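Local coordinates for ethyl acetate hydrolase (Pseudomonas veronii, PDB 5EFZ), which hydrolyses ethyl acetate to ethanol and acetate as a homodimeric alpha/beta-hydrolase esterase in the breakdown of short-chain methyl ketones such as 2-butanone, at residues Leu46-His51 with Ile94-Ile99; Ser69-Ala74 with Asn101-Ser106. All blocks are in the same frame, centred on the assembly; numbering follows the deposited sequence.

Contact 1 (46-51 with 94-99) joins two antiparallel strands of the central alpha/beta-hydrolase sheet, 45-51 and 92-96. Contact 2 (69-74 with 101-106) lies just past the C-terminal end of strand 92-96, where the start of helix 72-79 meets the loop after that strand. The centres are about 8 Å apart. Along the chain the segments alternate: 46-51, 69-74, 94-99, 101-106. N97 ties the two together: its OD1 accepts from S72 N and N101 ND2, and its O accepts from S104 OG. G70 lies about 10 Å from the side chain of S151, the inferred nucleophile, and about 11 Å from that of H334, also inferred to be catalytic.

Contact 1 (Leu46-His51 with Ile94-Ile99); sequences LAVAVH and IVVNQI
N97 turns the ND2 end of its amide to A47 and grips the A47 carbonyl twice. Its backbone N reaches A47 O at 3.0 Å, nearly in line with the C=O bond. Its ND2 reaches the same A47 O at 2.8 Å, but from above the carbonyl plane, 65° out of it. The oxygen lies close to the amide plane of N97. With CG beside the backbone N (chi1 -71°), N97 can offer its backbone N-H and one N-H of ND2 to one acceptor. The CB of A47 packs against the amide, 3.5 Å from N97 ND2.

Further along, A49 and V95 form the hydrogen-bonded antiparallel pair. V95 N gives A49 O an almost straight bond of 2.8 Å, and A49 N donates back to V95 O. V48-V96 and V50-I94 are the flanking non-hydrogen-bonded pairs. V48 and I94 lie side by side on one face and point the same way, with V48 CG1 3.6 Å from I94 CG2. Helix 124-139 covers this face through L134, which touches V48. On the other face V95 CG2 meets the edge of the H51 ring, near its plane.

L46 splits its branches. CD1 meets V96 CG1, and CD2 lies 3.9 Å from I99 CG1.

The backbone N-H of N97 carries the pairing one residue past V96. The buried A47 O takes two donors from this one residue, which should hold the N97 amide in place where the strand ends.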
loop_
_atom_site.group_PDB
_atom_site.type_symbol
_atom_site.label_atom_id
_atom_site.label_comp_id
_atom_site.label_asym_id
_atom_site.label_seq_id
_atom_site.Cartn_x
_atom_site.Cartn_y
_atom_site.Cartn_z
ATOM N N LEU A 46 27.315 3.267 -20.694
ATOM C CA LEU A 46 25.880 3.155 -20.820
ATOM C C LEU A 46 25.565 1.993 -21.744
ATOM O O LEU A 46 26.114 1.914 -22.855
ATOM C CB LEU A 46 25.273 4.453 -21.385
ATOM C CG LEU A 46 25.412 5.703 -20.526
ATOM C CD1 LEU A 46 24.771 6.897 -21.294
ATOM C CD2 LEU A 46 24.746 5.499 -19.128
ATOM N N ALA A 47 24.697 1.099 -21.271
ATOM C CA ALA A 47 24.157 0.010 -22.084
ATOM C C ALA A 47 22.966 0.525 -22.887
ATOM O O ALA A 47 21.969 0.992 -22.309
ATOM C CB ALA A 47 23.739 -1.173 -21.209
ATOM N N VAL A 48 23.085 0.441 -24.208
ATOM C CA VAL A 48 22.140 1.080 -25.121
ATOM C C VAL A 48 21.625 0.070 -26.145
ATOM O O VAL A 48 22.401 -0.655 -26.772
ATOM C CB VAL A 48 22.796 2.269 -25.897
ATOM C CG1 VAL A 48 21.753 2.981 -26.783
ATOM C CG2 VAL A 48 23.475 3.258 -24.951
ATOM N N ALA A 49 20.319 0.056 -26.363
ATOM C CA ALA A 49 19.744 -0.797 -27.403
ATOM C C ALA A 49 19.074 0.138 -28.386
ATOM O O ALA A 49 18.367 1.039 -27.974
ATOM C CB ALA A 49 18.733 -1.815 -26.801
ATOM N N VAL A 50 19.358 -0.031 -29.672
ATOM C CA VAL A 50 18.780 0.833 -30.691
ATOM C C VAL A 50 17.862 0.027 -31.573
ATOM O O VAL A 50 18.264 -1.018 -32.073
ATOM C CB VAL A 50 19.882 1.484 -31.548
ATOM C CG1 VAL A 50 19.276 2.408 -32.630
ATOM C CG2 VAL A 50 20.888 2.206 -30.613
ATOM N N HIS A 51 16.641 0.517 -31.789
ATOM C CA HIS A 51 15.711 -0.153 -32.680
ATOM C C HIS A 51 15.239 0.810 -33.728
ATOM O O HIS A 51 14.573 1.776 -33.390
ATOM C CB HIS A 51 14.518 -0.695 -31.899
ATOM C CG HIS A 51 14.907 -1.601 -30.778
ATOM N ND1 HIS A 51 15.295 -2.905 -30.984
ATOM C CD2 HIS A 51 15.008 -1.376 -29.446
ATOM C CE1 HIS A 51 15.606 -3.454 -29.819
ATOM N NE2 HIS A 51 15.429 -2.550 -28.873
ATOM N N ILE A 94 15.764 4.585 -29.021
ATOM C CA ILE A 94 17.045 4.406 -28.351
ATOM C C ILE A 94 16.738 4.176 -26.895
ATOM O O ILE A 94 16.273 5.096 -26.234
ATOM C CB ILE A 94 17.947 5.637 -28.544
ATOM C CG1 ILE A 94 18.148 5.886 -30.054
ATOM C CG2 ILE A 94 19.281 5.472 -27.778
ATOM C CD1 ILE A 94 18.925 7.152 -30.394
ATOM N N VAL A 95 17.010 2.961 -26.411
ATOM C CA VAL A 95 16.637 2.587 -25.056
ATOM C C VAL A 95 17.911 2.563 -24.200
ATOM O O VAL A 95 18.838 1.800 -24.488
ATOM C CB VAL A 95 15.960 1.221 -25.014
ATOM C CG1 VAL A 95 15.416 0.961 -23.577
ATOM C CG2 VAL A 95 14.842 1.167 -26.089
ATOM N N VAL A 96 17.964 3.422 -23.188
ATOM C CA VAL A 96 19.201 3.605 -22.437
ATOM C C VAL A 96 19.008 3.118 -21.015
ATOM O O VAL A 96 18.131 3.601 -20.290
ATOM C CB VAL A 96 19.652 5.069 -22.450
ATOM C CG1 VAL A 96 21.004 5.242 -21.676
ATOM C CG2 VAL A 96 19.744 5.599 -23.922
ATOM N N ASN A 97 19.841 2.166 -20.627
ATOM C CA ASN A 97 19.779 1.585 -19.280
ATOM C C ASN A 97 20.286 2.534 -18.194
ATOM O O ASN A 97 21.354 3.157 -18.335
ATOM C CB ASN A 97 20.583 0.283 -19.254
ATOM C CG ASN A 97 19.895 -0.832 -20.035
ATOM O OD1 ASN A 97 19.049 -1.543 -19.483
ATOM N ND2 ASN A 97 20.281 -1.010 -21.317
ATOM N N GLN A 98 19.519 2.644 -17.121
ATOM C CA GLN A 98 19.911 3.439 -15.963
ATOM C C GLN A 98 21.291 3.098 -15.474
ATOM O O GLN A 98 21.647 1.915 -15.376
ATOM C CB GLN A 98 18.944 3.197 -14.803
ATOM C CG GLN A 98 17.699 4.060 -14.809
ATOM C CD GLN A 98 16.983 3.877 -13.458
ATOM O OE1 GLN A 98 17.618 3.924 -12.398
ATOM N NE2 GLN A 98 15.688 3.603 -13.504
ATOM N N ILE A 99 22.054 4.124 -15.120
ATOM C CA ILE A 99 23.242 3.927 -14.296
ATOM C C ILE A 99 22.819 3.204 -13.039
ATOM O O ILE A 99 21.911 3.662 -12.327
ATOM C CB ILE A 99 23.901 5.277 -13.940
ATOM C CG1 ILE A 99 24.324 5.992 -15.245
ATOM C CG2 ILE A 99 25.128 5.065 -13.019
ATOM C CD1 ILE A 99 24.740 7.449 -15.029
#

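Contact 2 (Ser69-Ala74 with Asn101-Ser106); sequences SGTSKA and NGLSSS. With EDO (1,2-ethanediol), chain G.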
loop_
_atom_site.group_PDB
_atom_site.type_symbol
_atom_site.label_atom_id
_atom_site.label_comp_id
_atom_site.label_asym_id
_atom_site.label_seq_id
_atom_site.Cartn_x
_atom_site.Cartn_y
_atom_site.Cartn_z
ATOM N N SER A 69 14.579 -1.553 -11.363
ATOM C CA SER A 69 14.839 -2.995 -11.479
ATOM C C SER A 69 14.804 -3.491 -12.933
ATOM O O SER A 69 15.044 -4.663 -13.200
ATOM C CB SER A 69 13.872 -3.843 -10.607
ATOM O OG SER A 69 12.590 -3.965 -11.211
ATOM N N GLY A 70 14.572 -2.581 -13.866
ATOM C CA GLY A 70 14.341 -2.958 -15.246
ATOM C C GLY A 70 15.547 -2.760 -16.147
ATOM O O GLY A 70 16.570 -2.151 -15.767
ATOM N N THR A 71 15.446 -3.311 -17.350
ATOM C CA THR A 71 16.477 -3.137 -18.351
ATOM C C THR A 71 15.829 -2.788 -19.675
ATOM O O THR A 71 14.595 -2.758 -19.810
ATOM C CB THR A 71 17.343 -4.401 -18.562
ATOM O OG1 THR A 71 16.527 -5.421 -19.169
ATOM C CG2 THR A 71 17.967 -4.922 -17.213
ATOM N N SER A 72 16.671 -2.513 -20.657
ATOM C CA SER A 72 16.173 -2.184 -21.987
ATOM C C SER A 72 15.334 -3.335 -22.577
ATOM O O SER A 72 14.454 -3.097 -23.405
ATOM C CB SER A 72 17.349 -1.837 -22.927
ATOM O OG SER A 72 18.434 -2.750 -22.758
ATOM N N LYS A 73 15.619 -4.571 -22.164
ATOM C CA LYS A 73 14.920 -5.733 -22.699
ATOM C C LYS A 73 13.421 -5.624 -22.454
ATOM O O LYS A 73 12.613 -5.916 -23.350
ATOM C CB LYS A 73 15.424 -7.036 -22.077
ATOM C CG LYS A 73 15.034 -8.257 -22.890
ATOM C CD LYS A 73 15.578 -8.032 -24.295
ATOM C CE LYS A 73 15.305 -9.170 -25.246
ATOM N NZ LYS A 73 15.925 -8.865 -26.570
ATOM N N ALA A 74 13.059 -5.205 -21.243
ATOM C CA ALA A 74 11.646 -5.032 -20.902
ATOM C C ALA A 74 10.959 -3.983 -21.777
ATOM O O ALA A 74 9.833 -4.211 -22.201
ATOM C CB ALA A 74 11.475 -4.652 -19.432
ATOM N N ASN A 101 21.783 -0.059 -12.995
ATOM C CA ASN A 101 20.819 -1.138 -13.228
ATOM C C ASN A 101 21.445 -2.493 -13.550
ATOM O O ASN A 101 20.713 -3.447 -13.858
ATOM C CB ASN A 101 19.831 -0.744 -14.364
ATOM C CG ASN A 101 20.301 -1.171 -15.765
ATOM O OD1 ASN A 101 21.496 -1.119 -16.108
ATOM N ND2 ASN A 101 19.337 -1.551 -16.601
ATOM N N GLY A 102 22.778 -2.573 -13.483
ATOM C CA GLY A 102 23.504 -3.818 -13.738
ATOM C C GLY A 102 24.024 -4.007 -15.156
ATOM O O GLY A 102 24.922 -4.834 -15.390
ATOM N N LEU A 103 23.463 -3.261 -16.115
ATOM C CA LEU A 103 23.953 -3.301 -17.501
ATOM C C LEU A 103 24.855 -2.106 -17.782
ATOM O O LEU A 103 26.005 -2.266 -18.207
ATOM C CB LEU A 103 22.785 -3.341 -18.496
ATOM C CG LEU A 103 21.905 -4.606 -18.412
ATOM C CD1 LEU A 103 20.908 -4.604 -19.544
ATOM C CD2 LEU A 103 22.751 -5.883 -18.408
ATOM N N SER A 104 24.343 -0.903 -17.544
ATOM C CA SER A 104 25.197 0.277 -17.516
ATOM C C SER A 104 26.115 0.183 -16.273
ATOM O O SER A 104 25.935 -0.696 -15.436
ATOM C CB SER A 104 24.352 1.559 -17.468
ATOM O OG SER A 104 23.605 1.712 -18.676
ATOM N N SER A 105 27.071 1.106 -16.153
ATOM C CA SER A 105 27.972 1.138 -14.994
ATOM C C SER A 105 27.183 1.076 -13.709
ATOM O O SER A 105 26.275 1.862 -13.517
ATOM C CB SER A 105 28.825 2.407 -15.010
ATOM O OG SER A 105 29.783 2.330 -16.041
ATOM N N SER A 106 27.544 0.143 -12.830
ATOM C CA SER A 106 26.773 -0.154 -11.643
ATOM C C SER A 106 27.670 -0.731 -10.537
ATOM O O SER A 106 28.826 -1.083 -10.783
ATOM C CB SER A 106 25.656 -1.168 -11.956
ATOM O OG SER A 106 24.837 -0.747 -13.045
HETATM C C1 EDO G . 27.145 -6.603 -17.524
HETATM O O1 EDO G . 26.719 -6.823 -18.880
HETATM C C2 EDO G . 28.103 -5.420 -17.469
HETATM O O2 EDO G . 27.597 -4.361 -18.297
HETATM O O HOH W 1 18.017 -3.582 -13.278
#
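T71 holds OG1 between its backbone N and carbonyl carbon (chi1 68°), which leaves CG2 facing N101 and L103. L103 turns CG away from its carbonyl carbon (chi1 -64°), and with the extended chi2 this sends CD1 across T71 at about a right angle. CD1 sits 3.7 Å from T71 CB and almost as close to T71 CG2. N101 also crosses T71 at about a right angle, with ND2 3.7 Å from T71 CG2.

The polar link is a single direct hydrogen bond. N101 ND2 donates to G70 O at 3.0 Å. It arrives in the carbonyl plane on a lone pair, and the oxygen lies 10° out of the amide plane of N101. A water donates to both G70 O and N101 O, so it bridges the segments beside the direct bond.

The other end of the amide shapes its own loop. N101 OD1 accepts from L103 N at 2.9 Å, an Asx turn, and also from S104 N, nearly along the C=O axis. N97 holds ND2 as well. Both ends of the amide are therefore engaged, which should fix its rotation. S106 OG ties the loop further, accepting from G102 N and donating to S104 O at 2.6 Å. A 1,2-ethanediol, probably from the crystallisation liquor, donates to L103 O.

T71 is the N-cap of helix 72-79: its OG1 accepts from K73 N and also pairs with H22 ND1. Strand 45-51 adjoins through A49 on S72 and A47 on L103. Helix 263-274 packs on N101 through M269, and helix 19-22 touches L103.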